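PDB 2BKL: prolyl endopeptidase from Myxococcus xanthus, which probably hydrolyses oligopeptides on the carboxyl side of proline, and less readily of alanine, as a serine endopeptidase of the S9A family. Local coordinates for residues A[378-383]-A[388-393]; A[406-411]-A[462-467]. All blocks are in the same frame, centred on the assembly; numbering follows the deposited sequence.

Contact 1: residues A[378-383]-A[388-393]; sequences YYVFTS and RQIYKT
Unlike first torsions bring the rings of the facing residues Tyr-379 and Tyr-391 together: CG of Tyr-379 sits between its backbone N and carbonyl carbon (chi1 76°), whereas CG of Tyr-391 lies opposite its carbonyl carbon (chi1 -71°). The ring planes are nearly parallel, 17° apart, but slid so far that they barely overlap, centroids 5.2 Å apart. The closest touch is Tyr-379 CE1 against Tyr-391 CB at 3.5 Å, while Tyr-379 OH rides over one face of the Tyr-391 ring, toward its rim. Thr-393 CG2 meets the edge of the Tyr-379 ring, 3.9 Å from CE1. Tyr-391 OH donates to OE1 of Gln-389, 2.9 Å away and from above the amide carbonyl plane, a bond between next-but-one residues that fixes the direction of the hydroxyl.

Beneath these side chains lies a regular antiparallel hairpin, whose strands form the middle pair of a four-stranded blade of the beta-propeller. Tyr-379 with Tyr-391 and Phe-381 with Gln-389 are hydrogen-bonded pairs; the shortest of the four backbone bonds runs from Phe-381 N to Gln-389 O, 2.8 Å.

Tyr-378, Val-380, Ile-390 and Lys-392 occupy the other face. There Thr-74 of strand 71-78 packs on the first three, and Trp-403 meets the Tyr-378 ring edge-to-face, a close-packed setting that suits their apolar surface. The extended methylenes of Lys-392 lie alongside the Tyr-378 ring, with CB 3.7 Å from CE2 and CD equally far from OH; a long tail can line the ring while its ammonium group goes on toward Glu-102 in a long, weak ion pair. Nearer the turn, Val-380 CG1 lies over one face of the Arg-388 guanidinium, toward its rim, 3.6 Å from NH1, reached by a bend at CG-CD.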
ATOM      1  N   TYR A 378     -11.767 -15.779 -10.442  1.00  7.09           N
ATOM      2  CA  TYR A 378     -11.621 -14.551 -11.186  1.00  7.98           C
ATOM      3  C   TYR A 378     -10.222 -14.020 -11.054  1.00  8.93           C
ATOM      4  O   TYR A 378      -9.545 -14.254 -10.045  1.00 10.41           O
ATOM      5  CB  TYR A 378     -12.616 -13.501 -10.654  1.00  8.95           C
ATOM      6  CG  TYR A 378     -14.069 -13.860 -10.796  1.00  9.41           C
ATOM      7  CD1 TYR A 378     -14.663 -14.722  -9.900  1.00 11.67           C
ATOM      8  CD2 TYR A 378     -14.843 -13.322 -11.807  1.00 11.71           C
ATOM      9  CE1 TYR A 378     -16.003 -15.063 -10.030  1.00 14.09           C
ATOM     10  CE2 TYR A 378     -16.176 -13.647 -11.927  1.00 13.36           C
ATOM     11  CZ  TYR A 378     -16.730 -14.513 -11.045  1.00 14.35           C
ATOM     12  OH  TYR A 378     -18.064 -14.849 -11.161  1.00 18.17           O
ATOM     13  N   TYR A 379      -9.757 -13.300 -12.069  1.00  7.42           N
ATOM     14  CA  TYR A 379      -8.549 -12.530 -11.905  1.00  8.00           C
ATOM     15  C   TYR A 379      -8.683 -11.191 -12.592  1.00  9.22           C
ATOM     16  O   TYR A 379      -9.494 -11.010 -13.510  1.00  8.95           O
ATOM     17  CB  TYR A 379      -7.302 -13.281 -12.399  1.00 10.18           C
ATOM     18  CG  TYR A 379      -7.107 -13.356 -13.894  1.00 10.65           C
ATOM     19  CD1 TYR A 379      -7.624 -14.401 -14.631  1.00 11.77           C
ATOM     20  CD2 TYR A 379      -6.351 -12.395 -14.569  1.00 11.92           C
ATOM     21  CE1 TYR A 379      -7.407 -14.483 -16.038  1.00 12.71           C
ATOM     22  CE2 TYR A 379      -6.143 -12.471 -15.927  1.00 13.12           C
ATOM     23  CZ  TYR A 379      -6.704 -13.512 -16.654  1.00  9.97           C
ATOM     24  OH  TYR A 379      -6.443 -13.562 -18.012  1.00 13.83           O
ATOM     25  N   VAL A 380      -7.893 -10.248 -12.103  1.00  8.94           N
ATOM     26  CA  VAL A 380      -7.855  -8.892 -12.633  1.00  8.67           C
ATOM     27  C   VAL A 380      -6.610  -8.705 -13.454  1.00  9.42           C
ATOM     28  O   VAL A 380      -5.533  -9.133 -13.044  1.00 10.06           O
ATOM     29  CB  VAL A 380      -7.849  -7.905 -11.444  1.00 10.42           C
ATOM     30  CG1 VAL A 380      -7.821  -6.457 -11.911  1.00 13.34           C
ATOM     31  CG2 VAL A 380      -9.039  -8.123 -10.510  1.00 12.38           C
ATOM     32  N   PHE A 381      -6.755  -8.079 -14.617  1.00 10.35           N
ATOM     33  CA  PHE A 381      -5.635  -7.713 -15.467  1.00  9.92           C
ATOM     34  C   PHE A 381      -5.635  -6.225 -15.783  1.00  9.98           C
ATOM     35  O   PHE A 381      -6.670  -5.648 -16.106  1.00 10.21           O
ATOM     36  CB  PHE A 381      -5.675  -8.515 -16.756  1.00 10.87           C
ATOM     37  CG  PHE A 381      -4.575  -8.161 -17.699  1.00  9.54           C
ATOM     38  CD1 PHE A 381      -3.329  -8.754 -17.563  1.00 10.96           C
ATOM     39  CD2 PHE A 381      -4.786  -7.239 -18.703  1.00 11.37           C
ATOM     40  CE1 PHE A 381      -2.308  -8.428 -18.398  1.00 10.34           C
ATOM     41  CE2 PHE A 381      -3.776  -6.892 -19.536  1.00 12.03           C
ATOM     42  CZ  PHE A 381      -2.533  -7.487 -19.405  1.00 10.28           C
ATOM     43  N   THR A 382      -4.484  -5.585 -15.657  1.00 10.90           N
ATOM     44  CA  THR A 382      -4.319  -4.182 -16.051  1.00 10.18           C
ATOM     45  C   THR A 382      -2.993  -4.061 -16.771  1.00  8.76           C
ATOM     46  O   THR A 382      -2.140  -4.914 -16.693  1.00  9.69           O
ATOM     47  CB  THR A 382      -4.295  -3.175 -14.867  1.00 13.43           C
ATOM     48  OG1 THR A 382      -3.224  -3.532 -13.948  1.00 15.39           O
ATOM     49  CG2 THR A 382      -5.534  -3.262 -14.032  1.00 17.03           C
ATOM     50  N   SER A 383      -2.793  -2.933 -17.424  1.00  8.66           N
ATOM     51  CA  SER A 383      -1.449  -2.539 -17.866  1.00 10.77           C
ATOM     52  C   SER A 383      -1.370  -1.041 -17.753  1.00  9.41           C
ATOM     53  O   SER A 383      -2.342  -0.380 -17.423  1.00  9.47           O
ATOM     54  CB  SER A 383      -1.147  -2.990 -19.315  1.00 10.87           C
ATOM     55  OG  SER A 383      -1.681  -2.105 -20.290  1.00 15.12           O
ATOM     56  N   ARG A 388      -8.643  -1.745 -16.002  1.00 12.31           N
ATOM     57  CA  ARG A 388      -8.916  -3.035 -15.376  1.00 15.11           C
ATOM     58  C   ARG A 388      -9.895  -3.868 -16.159  1.00 11.73           C
ATOM     59  O   ARG A 388     -10.960  -3.418 -16.540  1.00 11.79           O
ATOM     60  CB  ARG A 388      -9.491  -2.863 -13.955  1.00 19.11           C
ATOM     61  CG  ARG A 388      -8.476  -2.598 -12.882  1.00 25.25           C
ATOM     62  CD  ARG A 388      -9.081  -2.040 -11.595  1.00 25.98           C
ATOM     63  NE  ARG A 388     -10.209  -2.818 -11.081  1.00 29.34           N
ATOM     64  CZ  ARG A 388     -10.126  -3.737 -10.109  1.00 29.34           C
ATOM     65  NH1 ARG A 388      -8.967  -4.001  -9.512  1.00 30.43           N
ATOM     66  NH2 ARG A 388     -11.222  -4.390  -9.716  1.00 28.29           N
ATOM     67  N   GLN A 389      -9.504  -5.113 -16.369  1.00  9.84           N
ATOM     68  CA  GLN A 389     -10.346  -6.137 -16.934  1.00 11.16           C
ATOM     69  C   GLN A 389     -10.417  -7.262 -15.931  1.00 10.95           C
ATOM     70  O   GLN A 389      -9.409  -7.621 -15.350  1.00 14.55           O
ATOM     71  CB  GLN A 389      -9.713  -6.671 -18.190  1.00 11.71           C
ATOM     72  CG  GLN A 389      -9.612  -5.614 -19.306  1.00 12.90           C
ATOM     73  CD  GLN A 389      -8.864  -6.078 -20.531  1.00 16.03           C
ATOM     74  OE1 GLN A 389      -8.233  -7.138 -20.540  1.00 19.88           O
ATOM     75  NE2 GLN A 389      -8.886  -5.250 -21.565  1.00 19.52           N
ATOM     76  N   ILE A 390     -11.580  -7.844 -15.740  1.00  7.51           N
ATOM     77  CA  ILE A 390     -11.739  -9.017 -14.917  1.00  7.74           C
ATOM     78  C   ILE A 390     -12.150 -10.184 -15.770  1.00  7.61           C
ATOM     79  O   ILE A 390     -13.062 -10.076 -16.567  1.00  7.30           O
ATOM     80  CB  ILE A 390     -12.786  -8.789 -13.828  1.00  8.64           C
ATOM     81  CG1 ILE A 390     -12.405  -7.597 -12.954  1.00  9.90           C
ATOM     82  CG2 ILE A 390     -12.973 -10.070 -13.012  1.00  9.73           C
ATOM     83  CD1 ILE A 390     -13.498  -7.243 -11.982  1.00 11.23           C
ATOM     84  N   TYR A 391     -11.456 -11.299 -15.598  1.00  7.95           N
ATOM     85  CA  TYR A 391     -11.753 -12.542 -16.285  1.00  8.71           C
ATOM     86  C   TYR A 391     -12.330 -13.555 -15.320  1.00  9.66           C
ATOM     87  O   TYR A 391     -11.879 -13.680 -14.176  1.00  9.34           O
ATOM     88  CB  TYR A 391     -10.482 -13.098 -16.959  1.00  9.02           C
ATOM     89  CG  TYR A 391     -10.089 -12.246 -18.131  1.00 10.93           C
ATOM     90  CD1 TYR A 391      -9.330 -11.107 -17.946  1.00  9.77           C
ATOM     91  CD2 TYR A 391     -10.489 -12.562 -19.403  1.00 11.13           C
ATOM     92  CE1 TYR A 391      -9.011 -10.294 -18.979  1.00 13.80           C
ATOM     93  CE2 TYR A 391     -10.146 -11.749 -20.489  1.00 13.37           C
ATOM     94  CZ  TYR A 391      -9.409 -10.614 -20.246  1.00 10.27           C
ATOM     95  OH  TYR A 391      -9.034  -9.786 -21.284  1.00 15.19           O
ATOM     96  N   LYS A 392     -13.330 -14.284 -15.795  1.00  9.01           N
ATOM     97  CA  LYS A 392     -13.906 -15.391 -15.061  1.00 10.51           C
ATOM     98  C   LYS A 392     -13.372 -16.656 -15.716  1.00 10.89           C
ATOM     99  O   LYS A 392     -13.482 -16.843 -16.930  1.00 10.95           O
ATOM    100  CB  LYS A 392     -15.430 -15.343 -15.114  1.00 11.57           C
ATOM    101  CG  LYS A 392     -16.120 -16.506 -14.403  1.00 14.68           C
ATOM    102  CD  LYS A 392     -17.642 -16.367 -14.456  1.00 17.44           C
ATOM    103  CE  LYS A 392     -18.342 -17.675 -14.226  1.00 20.76           C
ATOM    104  NZ  LYS A 392     -19.777 -17.594 -14.600  1.00 23.28           N
ATOM    105  N   THR A 393     -12.779 -17.526 -14.908  1.00  9.20           N
ATOM    106  CA  THR A 393     -12.144 -18.723 -15.420  1.00  9.86           C
ATOM    107  C   THR A 393     -12.665 -19.951 -14.697  1.00  9.88           C
ATOM    108  O   THR A 393     -13.125 -19.865 -13.567  1.00 11.91           O
ATOM    109  CB  THR A 393     -10.605 -18.656 -15.275  1.00 12.55           C
ATOM    110  OG1 THR A 393     -10.222 -18.890 -13.902  1.00 13.76           O
ATOM    111  CG2 THR A 393     -10.039 -17.288 -15.569  1.00 15.34           C
TER

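Contact 2: residues A[406-411]-A[462-467]; sequences VDVPMN and ANFRSS
Met-410 and Val-408 reach over to a single ring, that of Phe-464, and it is unusual that this one side chain carries all the close contact between two segments without regular secondary structure and without a hydrogen bond between them. The thioether sulfur leads: Met-410 SD lies 3.7 Å from CZ and 3.9 Å from CE1 of Phe-464. It stands 4.8 Å from the ring centroid and 63° off the normal, an oblique approach in which the polarisable sulfur, rather than the methyl group, makes the closest touch. Val-408 CG2 is 4.2 Å from Phe-464 CE2, likewise oblique to the ring, a looser apolar touch suited to a compact branched residue.

CG of Phe-464 is trans to its own backbone N (chi1 180°), which extends the ring toward segment 406-411, and the Met-410 chain, with CG lodged between N and the carbonyl carbon (chi1 51°), bends at its last torsion. Pro-409 is the centre of an inverse gamma turn, closed by a weak bond from Met-410 N to Val-408 O at 2.8 Å; the proline ring, already restricted in phi, fits that tight reversal, and on either side of it Val-408 and Met-410 both have CB directed toward segment 462-467. Within its own segment, Ser-466 N lies over one face of the Phe-464 ring, toward the rim, 3.7 Å above the plane.

Pro-387 of the propeller touches both Val-408 and Phe-464, and helix 56-67 adds Leu-66 beside Val-408. Segment 406-411 leads from the last propeller strand, 400-405, into strand 415-423 of the catalytic sheet, so this is a small Met-aromatic contact between one of the two interdomain connections and a loop of the alpha/beta-hydrolase domain.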
ATOM      1  N   VAL A 406     -13.385  -1.873 -17.545  1.00 10.76           N
ATOM      2  CA  VAL A 406     -13.621  -0.435 -17.336  1.00 11.40           C
ATOM      3  C   VAL A 406     -13.433   0.322 -18.642  1.00 12.36           C
ATOM      4  O   VAL A 406     -12.373   0.250 -19.267  1.00 14.49           O
ATOM      5  CB  VAL A 406     -12.676   0.151 -16.266  1.00 12.43           C
ATOM      6  CG1 VAL A 406     -13.019   1.592 -16.038  1.00 14.69           C
ATOM      7  CG2 VAL A 406     -12.794  -0.617 -14.954  1.00 12.76           C
ATOM      8  N   ASP A 407     -14.478   1.020 -19.072  1.00 12.97           N
ATOM      9  CA  ASP A 407     -14.411   1.847 -20.259  1.00 16.90           C
ATOM     10  C   ASP A 407     -13.855   3.217 -19.840  1.00 15.90           C
ATOM     11  O   ASP A 407     -14.354   3.847 -18.894  1.00 17.76           O
ATOM     12  CB  ASP A 407     -15.801   1.979 -20.884  1.00 22.15           C
ATOM     13  CG  ASP A 407     -16.208   0.728 -21.657  1.00 23.82           C
ATOM     14  OD1 ASP A 407     -16.656  -0.254 -21.029  1.00 31.86           O
ATOM     15  OD2 ASP A 407     -16.096   0.633 -22.901  1.00 33.09           O
ATOM     16  N   VAL A 408     -12.803   3.648 -20.516  1.00 15.97           N
ATOM     17  CA  VAL A 408     -12.145   4.913 -20.224  1.00 15.66           C
ATOM     18  C   VAL A 408     -11.983   5.659 -21.559  1.00 15.08           C
ATOM     19  O   VAL A 408     -11.619   5.047 -22.554  1.00 14.04           O
ATOM     20  CB  VAL A 408     -10.753   4.645 -19.580  1.00 17.33           C
ATOM     21  CG1 VAL A 408     -10.002   5.931 -19.332  1.00 18.51           C
ATOM     22  CG2 VAL A 408     -10.889   3.899 -18.265  1.00 19.34           C
ATOM     23  N   PRO A 409     -12.280   6.959 -21.605  1.00 14.11           N
ATOM     24  CA  PRO A 409     -12.199   7.715 -22.867  1.00 14.79           C
ATOM     25  C   PRO A 409     -10.751   8.040 -23.223  1.00 13.54           C
ATOM     26  O   PRO A 409     -10.296   9.164 -23.012  1.00 14.67           O
ATOM     27  CB  PRO A 409     -13.017   8.970 -22.575  1.00 14.82           C
ATOM     28  CG  PRO A 409     -12.881   9.158 -21.109  1.00 15.35           C
ATOM     29  CD  PRO A 409     -12.809   7.782 -20.512  1.00 14.28           C
ATOM     30  N   MET A 410     -10.058   7.062 -23.787  1.00 14.33           N
ATOM     31  CA  MET A 410      -8.653   7.187 -24.176  1.00 16.94           C
ATOM     32  C   MET A 410      -8.400   6.220 -25.312  1.00 16.80           C
ATOM     33  O   MET A 410      -9.205   5.323 -25.545  1.00 17.93           O
ATOM     34  CB  MET A 410      -7.755   6.785 -23.007  1.00 20.38           C
ATOM     35  CG  MET A 410      -8.161   5.417 -22.444  1.00 22.09           C
ATOM     36  SD  MET A 410      -6.935   4.423 -21.658  1.00 27.15           S
ATOM     37  CE  MET A 410      -5.514   4.830 -22.625  1.00 23.79           C
ATOM     38  N   ASN A 411      -7.289   6.397 -26.020  1.00 14.93           N
ATOM     39  CA  ASN A 411      -6.898   5.490 -27.101  1.00 16.80           C
ATOM     40  C   ASN A 411      -5.567   4.848 -26.768  1.00 16.30           C
ATOM     41  O   ASN A 411      -4.524   5.483 -26.924  1.00 15.74           O
ATOM     42  CB  ASN A 411      -6.803   6.241 -28.430  1.00 18.82           C
ATOM     43  CG  ASN A 411      -6.388   5.330 -29.595  1.00 19.56           C
ATOM     44  OD1 ASN A 411      -6.148   4.123 -29.429  1.00 22.52           O
ATOM     45  ND2 ASN A 411      -6.306   5.915 -30.790  1.00 25.85           N
ATOM     46  N   ALA A 462       2.531  -2.951 -13.196  1.00  8.51           N
ATOM     47  CA  ALA A 462       1.824  -2.256 -14.293  1.00  9.66           C
ATOM     48  C   ALA A 462       0.329  -2.040 -14.035  1.00 12.63           C
ATOM     49  O   ALA A 462      -0.566  -2.567 -14.762  1.00 12.35           O
ATOM     50  CB  ALA A 462       2.032  -3.056 -15.615  1.00 11.27           C
ATOM     51  N   ASN A 463       0.039  -1.290 -12.992  1.00 12.93           N
ATOM     52  CA  ASN A 463      -1.302  -0.847 -12.657  1.00 14.32           C
ATOM     53  C   ASN A 463      -1.713   0.204 -13.689  1.00 13.79           C
ATOM     54  O   ASN A 463      -0.893   0.973 -14.186  1.00 13.01           O
ATOM     55  CB  ASN A 463      -1.327  -0.193 -11.258  1.00 19.59           C
ATOM     56  CG  ASN A 463      -1.162  -1.199 -10.106  1.00 22.75           C
ATOM     57  OD1 ASN A 463      -1.754  -2.288 -10.111  1.00 31.39           O
ATOM     58  ND2 ASN A 463      -0.353  -0.822  -9.108  1.00 30.88           N
ATOM     59  N   PHE A 464      -2.988   0.242 -14.033  1.00 12.43           N
ATOM     60  CA  PHE A 464      -3.500   1.349 -14.843  1.00 12.53           C
ATOM     61  C   PHE A 464      -3.805   2.547 -13.965  1.00 13.46           C
ATOM     62  O   PHE A 464      -4.591   2.473 -13.011  1.00 15.14           O
ATOM     63  CB  PHE A 464      -4.751   0.947 -15.626  1.00 10.77           C
ATOM     64  CG  PHE A 464      -5.301   2.071 -16.464  1.00 11.31           C
ATOM     65  CD1 PHE A 464      -4.636   2.478 -17.595  1.00 11.96           C
ATOM     66  CD2 PHE A 464      -6.472   2.746 -16.084  1.00  9.17           C
ATOM     67  CE1 PHE A 464      -5.132   3.532 -18.375  1.00 12.76           C
ATOM     68  CE2 PHE A 464      -6.966   3.799 -16.853  1.00 11.49           C
ATOM     69  CZ  PHE A 464      -6.304   4.185 -17.986  1.00 11.31           C
ATOM     70  N   ARG A 465      -3.211   3.684 -14.328  1.00 13.11           N
ATOM     71  CA  ARG A 465      -3.499   4.932 -13.671  1.00 14.52           C
ATOM     72  C   ARG A 465      -3.919   5.921 -14.751  1.00 11.92           C
ATOM     73  O   ARG A 465      -3.096   6.342 -15.561  1.00 11.56           O
ATOM     74  CB  ARG A 465      -2.250   5.463 -12.969  1.00 19.37           C
ATOM     75  CG  ARG A 465      -1.877   4.794 -11.652  1.00 24.23           C
ATOM     76  CD  ARG A 465      -0.683   5.519 -10.975  1.00 27.51           C
ATOM     77  NE  ARG A 465      -0.281   4.953  -9.681  1.00 32.13           N
ATOM     78  CZ  ARG A 465      -0.150   5.635  -8.529  1.00 33.29           C
ATOM     79  NH1 ARG A 465      -0.386   6.948  -8.446  1.00 35.21           N
ATOM     80  NH2 ARG A 465       0.231   4.986  -7.433  1.00 36.47           N
ATOM     81  N   SER A 466      -5.178   6.312 -14.766  1.00 11.31           N
ATOM     82  CA  SER A 466      -5.609   7.309 -15.735  1.00  9.82           C
ATOM     83  C   SER A 466      -4.999   8.687 -15.452  1.00  8.65           C
ATOM     84  O   SER A 466      -4.931   9.524 -16.345  1.00  7.88           O
ATOM     85  CB  SER A 466      -7.129   7.406 -15.762  1.00  9.66           C
ATOM     86  OG  SER A 466      -7.628   7.878 -14.542  1.00 12.95           O
ATOM     87  N   SER A 467      -4.510   8.885 -14.230  1.00  9.60           N
ATOM     88  CA  SER A 467      -3.938  10.162 -13.834  1.00  9.37           C
ATOM     89  C   SER A 467      -2.738  10.607 -14.649  1.00  9.52           C
ATOM     90  O   SER A 467      -2.451  11.787 -14.687  1.00 10.17           O
ATOM     91  CB  SER A 467      -3.573  10.169 -12.347  1.00 10.32           C
ATOM     92  OG  SER A 467      -2.543   9.228 -12.055  1.00 11.03           O
TER

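The two contacts lie in series along the chain, their centres 14 Å apart, and they meet directly where propeller and hydrolase domain face each other. Thr-382 OG1 of contact 1 probably hydrogen-bonds to Ala-462 O of contact 2 at 2.9 Å, and Ser-383 O packs 3.3 Å from Phe-464 CB. A second probable bond, Arg-388 O to Val-406 N at 3.0 Å, continues the blade toward the connection in segment 406-411. Thus the hairpin end of contact 1 touches both partners of contact 2. Segment 462-467 also follows closely in sequence on Tyr-453 and Phe-456, which line the pocket holding the benzyloxycarbonyl-alanyl-proline ligand together with Ser-533 and His-651.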